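Local coordinates for glucose-binding protein (Thermus thermophilus HB27, PDB 2B3F) that binds glucose and galactose as a periplasmic-type binding protein and probably hands the sugar on to a binding-protein-dependent transport system, at residues A10-P15 and A246-T251; Q169-E174 and G242-G247; V123-P128 and N327-S332; A19-Y24 and V31-A36. All coordinates share one frame; numbering follows the deposited sequence.

Interaction 1: A10-P15 and A246-T251. With GAL (beta-D-galactopyranose), chain G.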
# COMPACT_ATOMS: atom_id res chain seq x y z
N ALA A 10 -11.93 7.55 -0.76
CA ALA A 10 -13.35 7.68 -1.02
C ALA A 10 -14.12 6.51 -0.43
O ALA A 10 -13.57 5.44 -0.16
CB ALA A 10 -13.57 7.75 -2.51
N GLY A 11 -15.43 6.71 -0.27
CA GLY A 11 -16.30 5.65 0.13
C GLY A 11 -15.88 5.06 1.45
O GLY A 11 -15.61 5.81 2.41
N ASP A 12 -15.77 3.74 1.48
CA ASP A 12 -15.50 3.06 2.73
C ASP A 12 -14.02 3.17 3.12
O ASP A 12 -13.65 2.70 4.18
CB ASP A 12 -15.97 1.60 2.73
CG ASP A 12 -15.32 0.75 1.66
OD1 ASP A 12 -14.07 0.81 1.49
OD2 ASP A 12 -16.07 -0.03 1.00
N GLU A 13 -13.20 3.78 2.27
CA GLU A 13 -11.84 4.12 2.68
C GLU A 13 -11.77 5.41 3.48
O GLU A 13 -10.70 5.73 4.05
CB GLU A 13 -10.91 4.20 1.47
CG GLU A 13 -10.78 2.86 0.72
CD GLU A 13 -9.42 2.66 0.09
OE1 GLU A 13 -9.34 2.28 -1.11
OE2 GLU A 13 -8.41 2.85 0.82
N GLY A 14 -12.86 6.17 3.52
CA GLY A 14 -12.87 7.50 4.12
C GLY A 14 -12.92 7.67 5.63
O GLY A 14 -12.57 8.75 6.10
N PRO A 15 -13.43 6.67 6.40
CA PRO A 15 -13.58 6.91 7.86
C PRO A 15 -12.37 7.53 8.57
O PRO A 15 -12.53 8.51 9.31
CB PRO A 15 -13.88 5.53 8.41
CG PRO A 15 -14.69 4.88 7.30
CD PRO A 15 -14.01 5.35 6.03
N ALA A 246 -7.93 -4.90 6.90
CA ALA A 246 -8.32 -5.01 8.30
C ALA A 246 -9.23 -3.84 8.69
O ALA A 246 -10.24 -4.05 9.36
CB ALA A 246 -7.09 -5.10 9.21
N GLY A 247 -8.90 -2.62 8.26
CA GLY A 247 -9.74 -1.46 8.51
C GLY A 247 -11.13 -1.65 7.93
O GLY A 247 -12.12 -1.36 8.58
N TYR A 248 -11.20 -2.16 6.70
CA TYR A 248 -12.51 -2.40 6.07
C TYR A 248 -13.34 -3.39 6.89
O TYR A 248 -14.49 -3.12 7.24
CB TYR A 248 -12.30 -2.91 4.65
CG TYR A 248 -13.53 -3.37 3.93
CD1 TYR A 248 -14.55 -2.49 3.62
CD2 TYR A 248 -13.65 -4.69 3.53
CE1 TYR A 248 -15.72 -2.94 2.93
CE2 TYR A 248 -14.80 -5.12 2.84
CZ TYR A 248 -15.79 -4.25 2.55
OH TYR A 248 -16.93 -4.71 1.87
N MET A 249 -12.73 -4.52 7.21
CA MET A 249 -13.44 -5.57 7.92
C MET A 249 -13.90 -5.15 9.33
O MET A 249 -14.93 -5.63 9.81
CB MET A 249 -12.58 -6.84 7.95
CG MET A 249 -12.52 -7.55 6.61
SD MET A 249 -11.76 -9.17 6.64
CE MET A 249 -10.03 -8.70 6.65
N THR A 250 -13.15 -4.28 10.01
CA THR A 250 -13.53 -3.85 11.36
C THR A 250 -14.36 -2.59 11.32
O THR A 250 -15.46 -2.59 11.84
CB THR A 250 -12.29 -3.62 12.27
OG1 THR A 250 -11.41 -2.65 11.67
CG2 THR A 250 -11.54 -4.91 12.52
N THR A 251 -13.86 -1.53 10.70
CA THR A 251 -14.58 -0.26 10.68
C THR A 251 -15.89 -0.32 9.91
O THR A 251 -16.90 0.21 10.36
CB THR A 251 -13.66 0.87 10.15
OG1 THR A 251 -12.53 1.00 11.03
CG2 THR A 251 -14.36 2.22 10.05
C1 GAL G . -2.75 2.26 -1.12
C2 GAL G . -2.84 3.37 -0.06
C3 GAL G . -3.78 3.01 1.07
C4 GAL G . -5.15 2.56 0.53
C5 GAL G . -4.92 1.52 -0.59
C6 GAL G . -6.20 0.99 -1.24
O1 GAL G . -1.94 2.64 -2.19
O2 GAL G . -1.52 3.67 0.42
O3 GAL G . -3.96 4.12 1.94
O4 GAL G . -5.82 3.71 0.08
O5 GAL G . -4.08 2.02 -1.60
O6 GAL G . -6.79 1.97 -2.05
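Carboxylate and phenol ring meet at a slant where Asp12 reaches Tyr248: their planes stand 47° apart, and OD2 of Asp12 comes to 3.5 Å from CE1 of Tyr248. No hydrogen bond links the two. Instead Asp12 OD1 is held by Gln225 and Tyr248 OH by Asp229, so helix 224-233 ties down the polar end of each. The Tyr248 ring is swung towards the loop because CG lies anti to the backbone N (chi1 173°). A second touch is apolar: the CG2 methyl of Thr251 lies 3.7 Å from Pro15 CB and almost as near to CG of Pro15, while Thr251 OG1 turns to the carbonyl of Leu311. Next to Asp12, Glu13, whose CB is directed away from helix 244-252, presents both carboxylate oxygens to the sugar: galactose O6 donates to OE1 at 2.7 Å and O4 donates to OE2 at 2.8 Å. OE1 also accepts from Trp224 NE1, which fixes its rotation further. A loop following strand 2-7 that abuts a helix on one side and grips a sugar by a two-pronged carboxylate on the other belongs to the galactose pocket of this solute-binding protein.

Interaction 2: Q169-E174 and G242-G247. With GAL (beta-D-galactopyranose), chain G.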
# COMPACT_ATOMS: atom_id res chain seq x y z
N GLN A 169 -3.71 -7.56 -8.75
CA GLN A 169 -2.91 -8.64 -9.31
C GLN A 169 -1.43 -8.30 -9.18
O GLN A 169 -0.63 -9.15 -8.83
CB GLN A 169 -3.30 -8.89 -10.76
CG GLN A 169 -4.76 -9.26 -10.94
CD GLN A 169 -5.28 -8.98 -12.35
OE1 GLN A 169 -4.49 -8.86 -13.31
NE2 GLN A 169 -6.60 -8.81 -12.48
N GLN A 170 -1.08 -7.05 -9.42
CA GLN A 170 0.27 -6.55 -9.16
C GLN A 170 0.60 -6.71 -7.68
O GLN A 170 1.71 -7.10 -7.33
CB GLN A 170 0.40 -5.10 -9.54
CG GLN A 170 0.16 -4.74 -11.03
CD GLN A 170 0.37 -3.26 -11.25
OE1 GLN A 170 1.38 -2.70 -10.81
NE2 GLN A 170 -0.57 -2.60 -11.92
N HIS A 171 -0.37 -6.39 -6.83
CA HIS A 171 -0.24 -6.50 -5.38
C HIS A 171 0.09 -7.92 -4.97
O HIS A 171 1.00 -8.15 -4.19
CB HIS A 171 -1.50 -6.03 -4.67
CG HIS A 171 -1.31 -5.87 -3.20
ND1 HIS A 171 -1.14 -4.64 -2.60
CD2 HIS A 171 -1.20 -6.80 -2.22
CE1 HIS A 171 -0.95 -4.83 -1.30
NE2 HIS A 171 -0.99 -6.12 -1.05
N LEU A 172 -0.66 -8.88 -5.50
CA LEU A 172 -0.36 -10.28 -5.28
C LEU A 172 1.06 -10.63 -5.76
O LEU A 172 1.82 -11.30 -5.05
CB LEU A 172 -1.36 -11.13 -6.04
CG LEU A 172 -1.11 -12.61 -6.05
CD1 LEU A 172 -1.14 -13.21 -4.64
CD2 LEU A 172 -2.22 -13.22 -6.96
N TRP A 173 1.42 -10.15 -6.94
CA TRP A 173 2.73 -10.41 -7.53
C TRP A 173 3.88 -9.97 -6.60
O TRP A 173 4.84 -10.69 -6.44
CB TRP A 173 2.90 -9.73 -8.89
CG TRP A 173 4.21 -10.04 -9.56
CD1 TRP A 173 4.48 -11.09 -10.41
CD2 TRP A 173 5.45 -9.31 -9.45
NE1 TRP A 173 5.78 -11.05 -10.83
CE2 TRP A 173 6.41 -9.97 -10.27
CE3 TRP A 173 5.83 -8.16 -8.75
CZ2 TRP A 173 7.72 -9.51 -10.40
CZ3 TRP A 173 7.14 -7.71 -8.88
CH2 TRP A 173 8.07 -8.39 -9.70
N GLU A 174 3.76 -8.81 -5.96
CA GLU A 174 4.91 -8.34 -5.14
C GLU A 174 5.12 -9.25 -3.92
O GLU A 174 6.26 -9.46 -3.49
CB GLU A 174 4.86 -6.86 -4.79
CG GLU A 174 3.77 -6.37 -3.88
CD GLU A 174 3.85 -4.85 -3.66
OE1 GLU A 174 4.53 -4.16 -4.46
OE2 GLU A 174 3.21 -4.36 -2.71
N GLY A 242 -3.12 -5.47 1.26
CA GLY A 242 -2.64 -4.60 2.34
C GLY A 242 -3.61 -4.52 3.48
O GLY A 242 -4.81 -4.79 3.33
N ASP A 243 -3.13 -4.07 4.64
CA ASP A 243 -3.94 -4.06 5.85
C ASP A 243 -5.00 -2.96 5.94
O ASP A 243 -5.73 -2.88 6.94
CB ASP A 243 -3.10 -4.19 7.14
CG ASP A 243 -1.87 -3.28 7.20
OD1 ASP A 243 -1.71 -2.33 6.41
OD2 ASP A 243 -1.02 -3.56 8.08
N TRP A 244 -5.17 -2.18 4.88
CA TRP A 244 -6.42 -1.43 4.73
C TRP A 244 -7.61 -2.42 4.75
O TRP A 244 -8.74 -2.04 5.07
CB TRP A 244 -6.45 -0.58 3.45
CG TRP A 244 -5.95 -1.25 2.21
CD1 TRP A 244 -6.68 -1.92 1.26
CD2 TRP A 244 -4.59 -1.24 1.73
NE1 TRP A 244 -5.85 -2.35 0.24
CE2 TRP A 244 -4.56 -1.95 0.52
CE3 TRP A 244 -3.39 -0.71 2.23
CZ2 TRP A 244 -3.38 -2.13 -0.21
CZ3 TRP A 244 -2.23 -0.90 1.52
CH2 TRP A 244 -2.22 -1.59 0.31
N ALA A 245 -7.34 -3.68 4.43
CA ALA A 245 -8.38 -4.74 4.50
C ALA A 245 -8.85 -4.97 5.93
O ALA A 245 -10.04 -5.15 6.15
CB ALA A 245 -7.87 -6.03 3.90
N ALA A 246 -7.93 -4.90 6.90
CA ALA A 246 -8.32 -5.01 8.30
C ALA A 246 -9.23 -3.84 8.69
O ALA A 246 -10.24 -4.05 9.36
CB ALA A 246 -7.09 -5.10 9.21
N GLY A 247 -8.90 -2.62 8.26
CA GLY A 247 -9.74 -1.46 8.51
C GLY A 247 -11.13 -1.65 7.93
O GLY A 247 -12.12 -1.36 8.58
C1 GAL G . -2.75 2.26 -1.12
C2 GAL G . -2.84 3.37 -0.06
C3 GAL G . -3.78 3.01 1.07
C4 GAL G . -5.15 2.56 0.53
C5 GAL G . -4.92 1.52 -0.59
C6 GAL G . -6.20 0.99 -1.24
O1 GAL G . -1.94 2.64 -2.19
O2 GAL G . -1.52 3.67 0.42
O3 GAL G . -3.96 4.12 1.94
O4 GAL G . -5.82 3.71 0.08
O5 GAL G . -4.08 2.02 -1.60
O6 GAL G . -6.79 1.97 -2.05
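His171 and Trp244 approach from opposite directions in an oblique meeting, their ring planes at 82° and centroids 5.7 Å apart. The nearest atoms are CE1 of His171 and CZ2 of Trp244, 3.8 Å apart. His171 NE2 also lies 3.2 Å from Gly242 N, but the angle is too poor for a hydrogen bond; NE2 is bonded to the carbonyl of Ser121 and ND1 to His348, so both ring nitrogens are occupied and the imidazole cannot readily turn. The indole is sandwiched. Gly242 CA sits 3.5 Å above one face, towards the rim, and galactose C5 lies 3.6 Å above the opposite face, over its centre, which is the CH-pi platform familiar from sugar-binding sites. With chi1 at 44°, CG of Trp244 is placed between its backbone N and carbonyl carbon, folding the indole back across Gly242. His348, itself bonded to the sugar, makes His171 a second-shell residue. The contact is buried near the centre of the chain, where helix 166-190 faces the start of helix 244-252 just after strand 238-240, and Trp125 of strand 123-126 packs against Asp243, Ala245 and Ala246.

Interaction 3: V123-P128 and N327-S332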
# COMPACT_ATOMS: atom_id res chain seq x y z
N VAL A 123 0.10 -9.28 3.45
CA VAL A 123 -0.76 -9.96 4.40
C VAL A 123 -1.77 -10.85 3.67
O VAL A 123 -2.36 -10.46 2.66
CB VAL A 123 -1.52 -8.98 5.34
CG1 VAL A 123 -2.23 -9.75 6.45
CG2 VAL A 123 -0.53 -7.94 5.93
N MET A 124 -1.95 -12.05 4.23
CA MET A 124 -2.93 -13.01 3.75
C MET A 124 -4.05 -13.06 4.78
O MET A 124 -3.81 -13.31 5.98
CB MET A 124 -2.29 -14.40 3.59
CG MET A 124 -3.28 -15.49 3.12
SD MET A 124 -2.47 -17.11 2.95
CE MET A 124 -1.94 -17.46 4.62
N TRP A 125 -5.28 -12.84 4.30
CA TRP A 125 -6.49 -12.80 5.12
C TRP A 125 -7.31 -14.07 4.90
O TRP A 125 -7.40 -14.56 3.78
CB TRP A 125 -7.35 -11.58 4.77
CG TRP A 125 -6.53 -10.34 4.73
CD1 TRP A 125 -5.95 -9.77 3.64
CD2 TRP A 125 -6.15 -9.53 5.85
NE1 TRP A 125 -5.24 -8.66 4.00
CE2 TRP A 125 -5.35 -8.48 5.35
CE3 TRP A 125 -6.41 -9.58 7.23
CZ2 TRP A 125 -4.79 -7.51 6.17
CZ3 TRP A 125 -5.87 -8.62 8.04
CH2 TRP A 125 -5.07 -7.59 7.51
N TYR A 126 -7.91 -14.57 5.97
CA TYR A 126 -8.73 -15.77 5.91
C TYR A 126 -9.67 -15.75 7.11
O TYR A 126 -9.53 -14.91 8.01
CB TYR A 126 -7.85 -17.02 5.92
CG TYR A 126 -6.97 -17.16 7.15
CD1 TYR A 126 -7.42 -17.82 8.29
CD2 TYR A 126 -5.67 -16.64 7.18
CE1 TYR A 126 -6.62 -17.95 9.42
CE2 TYR A 126 -4.87 -16.77 8.30
CZ TYR A 126 -5.35 -17.42 9.42
OH TYR A 126 -4.54 -17.55 10.53
N LEU A 127 -10.61 -16.69 7.13
CA LEU A 127 -11.59 -16.80 8.20
C LEU A 127 -11.29 -18.09 8.93
O LEU A 127 -11.42 -19.17 8.34
CB LEU A 127 -13.00 -16.89 7.62
CG LEU A 127 -13.86 -15.62 7.56
CD1 LEU A 127 -13.08 -14.42 7.04
CD2 LEU A 127 -15.12 -15.88 6.75
N PRO A 128 -10.82 -18.01 10.19
CA PRO A 128 -10.53 -19.26 10.91
C PRO A 128 -11.69 -20.29 10.96
O PRO A 128 -11.43 -21.48 10.83
CB PRO A 128 -10.14 -18.79 12.31
CG PRO A 128 -9.68 -17.42 12.15
CD PRO A 128 -10.48 -16.84 11.00
N ASN A 327 -6.68 -2.24 17.83
CA ASN A 327 -7.26 -3.56 18.02
C ASN A 327 -6.19 -4.64 17.86
O ASN A 327 -5.01 -4.35 17.69
CB ASN A 327 -8.49 -3.75 17.08
CG ASN A 327 -8.11 -3.87 15.61
OD1 ASN A 327 -6.99 -4.21 15.28
ND2 ASN A 327 -9.07 -3.59 14.73
N ALA A 328 -6.61 -5.90 17.93
CA ALA A 328 -5.69 -7.02 17.88
C ALA A 328 -4.87 -7.06 16.59
O ALA A 328 -3.70 -7.40 16.61
CB ALA A 328 -6.44 -8.30 18.08
N TYR A 329 -5.49 -6.69 15.45
CA TYR A 329 -4.71 -6.57 14.22
C TYR A 329 -3.61 -5.47 14.34
O TYR A 329 -2.43 -5.74 14.12
CB TYR A 329 -5.54 -6.36 12.92
CG TYR A 329 -4.53 -6.25 11.82
CD1 TYR A 329 -3.85 -7.38 11.37
CD2 TYR A 329 -4.10 -5.00 11.34
CE1 TYR A 329 -2.83 -7.29 10.45
CE2 TYR A 329 -3.07 -4.91 10.43
CZ TYR A 329 -2.44 -6.07 10.00
OH TYR A 329 -1.41 -6.01 9.11
N GLY A 330 -4.02 -4.25 14.68
CA GLY A 330 -3.09 -3.12 14.78
C GLY A 330 -1.92 -3.45 15.70
O GLY A 330 -0.77 -3.14 15.39
N GLN A 331 -2.21 -4.09 16.83
CA GLN A 331 -1.16 -4.44 17.79
C GLN A 331 -0.19 -5.49 17.25
O GLN A 331 1.02 -5.41 17.50
CB GLN A 331 -1.76 -4.88 19.13
CG GLN A 331 -2.50 -3.76 19.83
CD GLN A 331 -3.05 -4.17 21.18
OE1 GLN A 331 -2.99 -5.34 21.56
NE2 GLN A 331 -3.60 -3.21 21.92
N SER A 332 -0.71 -6.45 16.48
CA SER A 332 0.11 -7.42 15.77
C SER A 332 1.04 -6.78 14.73
O SER A 332 2.23 -7.10 14.64
CB SER A 332 -0.79 -8.46 15.08
OG SER A 332 -0.01 -9.50 14.51
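The four-stranded mixed sheet that contains strand 123-126 meets the first turn of helix 328-339 here, in a buried aromatic cluster, with the Trp125 side chain about 11 Å from the galactose. Trp125 and Tyr329 carry most of it. CH2 of the indole lies over one face of the phenol ring, 3.7 Å above its plane and displaced towards the rim, with CE1 of Tyr329 its nearest atom. The planes are inclined at 54° and the centroids of the indole six-membered ring and the phenol are 5.3 Å apart, an oblique meeting. The two side chains cross at about a right angle. Tyr329 reaches the sheet because its CG stands anti to the backbone N (chi1 179°), which sends the ring out from the helix. At its far end the OH comes to 3.8 Å from CG2 of Val123, a van der Waals contact; the other methyl of that valine, CG1, covers a face of the Trp125 indole, 3.4 Å above the plane near the rim. Trp263, on the adjoining strand 262-265, meets Tyr329 edge-to-face. The helix start is fixed separately: Asn327, at the N-cap, accepts the N-H of Gly330 through OD1 at 3.0 Å in a nearly straight bond (168°). No hydrogen bond joins the two segments. The indole N-H and the phenol OH find partners outside them, Trp125 NE1 at the carbonyl of Met241 and Tyr329 OH at Asp243 OD2, so both aromatics can be buried without leaving a polar group unsatisfied, and the contact itself rests on van der Waals packing.

Interaction 4: A19-Y24 and V31-A36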
# COMPACT_ATOMS: atom_id res chain seq x y z
N ALA A 19 -12.29 11.32 10.21
CA ALA A 19 -11.97 11.53 11.63
C ALA A 19 -10.88 12.60 11.77
O ALA A 19 -10.97 13.47 12.64
CB ALA A 19 -11.53 10.23 12.26
N LEU A 20 -9.85 12.55 10.92
CA LEU A 20 -8.83 13.61 10.92
C LEU A 20 -9.40 14.97 10.58
O LEU A 20 -9.00 15.98 11.16
CB LEU A 20 -7.71 13.30 9.93
CG LEU A 20 -6.75 12.24 10.40
CD1 LEU A 20 -5.82 11.84 9.25
CD2 LEU A 20 -5.91 12.72 11.62
N ILE A 21 -10.29 15.01 9.60
CA ILE A 21 -10.89 16.26 9.18
C ILE A 21 -11.72 16.86 10.33
O ILE A 21 -11.69 18.07 10.54
CB ILE A 21 -11.72 16.09 7.89
CG1 ILE A 21 -10.76 15.84 6.72
CG2 ILE A 21 -12.59 17.34 7.62
CD1 ILE A 21 -11.42 15.52 5.40
N ARG A 22 -12.44 16.02 11.05
CA ARG A 22 -13.24 16.48 12.20
C ARG A 22 -12.34 17.08 13.27
O ARG A 22 -12.65 18.13 13.82
CB ARG A 22 -14.09 15.35 12.78
CG ARG A 22 -15.32 15.05 11.94
CD ARG A 22 -16.35 14.22 12.69
NE ARG A 22 -15.85 12.88 12.99
CZ ARG A 22 -15.80 11.88 12.10
NH1 ARG A 22 -16.19 12.04 10.85
NH2 ARG A 22 -15.33 10.71 12.49
N LEU A 23 -11.23 16.39 13.56
CA LEU A 23 -10.20 16.91 14.46
C LEU A 23 -9.66 18.26 13.99
O LEU A 23 -9.50 19.20 14.78
CB LEU A 23 -9.05 15.92 14.54
CG LEU A 23 -8.43 15.71 15.90
CD1 LEU A 23 -9.43 15.00 16.83
CD2 LEU A 23 -7.20 14.86 15.75
N TYR A 24 -9.37 18.37 12.70
CA TYR A 24 -8.86 19.63 12.14
C TYR A 24 -9.87 20.78 12.32
O TYR A 24 -9.49 21.89 12.72
CB TYR A 24 -8.53 19.45 10.65
CG TYR A 24 -7.89 20.65 10.00
CD1 TYR A 24 -6.51 20.82 10.00
CD2 TYR A 24 -8.66 21.65 9.41
CE1 TYR A 24 -5.91 21.93 9.40
CE2 TYR A 24 -8.06 22.77 8.80
CZ TYR A 24 -6.69 22.91 8.82
OH TYR A 24 -6.11 24.01 8.21
N VAL A 31 -12.00 27.21 9.06
CA VAL A 31 -11.64 26.65 7.75
C VAL A 31 -12.73 25.74 7.18
O VAL A 31 -13.18 24.81 7.86
CB VAL A 31 -10.32 25.82 7.83
CG1 VAL A 31 -9.90 25.38 6.44
CG2 VAL A 31 -9.21 26.62 8.50
N GLU A 32 -13.14 26.01 5.94
CA GLU A 32 -13.98 25.09 5.19
C GLU A 32 -13.07 24.08 4.49
O GLU A 32 -12.23 24.45 3.67
CB GLU A 32 -14.84 25.82 4.16
CG GLU A 32 -15.61 24.89 3.19
CD GLU A 32 -17.04 24.58 3.64
OE1 GLU A 32 -17.79 25.53 3.99
OE2 GLU A 32 -17.42 23.37 3.64
N VAL A 33 -13.25 22.81 4.84
CA VAL A 33 -12.41 21.74 4.33
C VAL A 33 -13.07 21.05 3.15
O VAL A 33 -14.19 20.52 3.28
CB VAL A 33 -12.10 20.71 5.42
CG1 VAL A 33 -11.19 19.60 4.88
CG2 VAL A 33 -11.47 21.39 6.63
N ILE A 34 -12.40 21.10 2.01
CA ILE A 34 -12.84 20.45 0.78
C ILE A 34 -12.16 19.07 0.73
O ILE A 34 -10.95 18.98 0.62
CB ILE A 34 -12.52 21.28 -0.48
CG1 ILE A 34 -13.22 22.63 -0.41
CG2 ILE A 34 -12.99 20.57 -1.74
CD1 ILE A 34 -12.38 23.73 0.05
N ASN A 35 -12.97 18.03 0.86
CA ASN A 35 -12.49 16.66 0.84
C ASN A 35 -12.52 16.20 -0.62
O ASN A 35 -13.53 15.69 -1.10
CB ASN A 35 -13.35 15.78 1.73
CG ASN A 35 -12.81 14.35 1.84
OD1 ASN A 35 -11.80 14.02 1.22
ND2 ASN A 35 -13.47 13.51 2.63
N ALA A 36 -11.41 16.41 -1.31
CA ALA A 36 -11.30 16.19 -2.76
C ALA A 36 -10.78 14.79 -3.05
O ALA A 36 -9.61 14.62 -3.36
CB ALA A 36 -10.41 17.23 -3.37
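Helix 19-24 runs nearly antiparallel to strand 32-36, their directions 166° apart and their axes 9.9 Å apart at the closest, with Ile21 opposite Val33 and Tyr24 opposite Val31 in the CA register. Mostly apolar side-chain atoms meet between the two backbones. Ile21 uses both its branches: the CG2 methyl meets CG1 of Val33 at 3.8 Å, whereas CD1, at the end of the longer arm, sits over one face of the Asn35 amide, 4.0 Å from ND2, and the two side chains cross at about a right angle. An extended chain (chi2 174°) carries CD1 that far along the strand. This is the helix-to-strand half of the beta-alpha-beta crossover formed by strand 2-7, helix 15-27 and strand 32-37, in which the two strands pair in parallel and the helix lies against the sheet; Ile5 of strand 2-7 accordingly touches both Ile21 and Val33. One turn further along the helix, Tyr24 turns a ring edge to Val31, just before the strand. Val31 lies near the plane of that ring, with its CB 3.9 Å from CE2 of Tyr24, and Val33 approaches more obliquely, its CG2 4.0 Å from CD2 of the same ring. Val31 and Val33 alternate with Glu32, whose CB points away from the helix, consistent with the alternation of an extended chain. The phenol OH reaches past this apolar patch to bond the carbonyl of Asn291, and Leu298 of helix 289-299 also packs against Tyr24.

How the interactions relate
Interactions 1, 2 and 3 cluster within 13 to 15 Å of one another, centre to centre, around helix 244-252. Interactions 1 and 2 share Ala246 and Gly247 of that helix and both reach the galactose. Interaction 3 packs on the same helix through Ala246, and along the chain its segments alternate with those of interaction 1. Interaction 4 is remote from interactions 2 and 3, with centres 27 and 29 Å away, but only 17 Å from interaction 1, whose segment 10-15 adjoins it in sequence. It is nested inside the loop closed by interaction 1; interaction 2 is nested likewise inside interaction 3. Interactions 1 and 2 thus bring distant segments to the sugar, interaction 3 packs against the helix they share, and interaction 4 is local to one beta-alpha-beta unit.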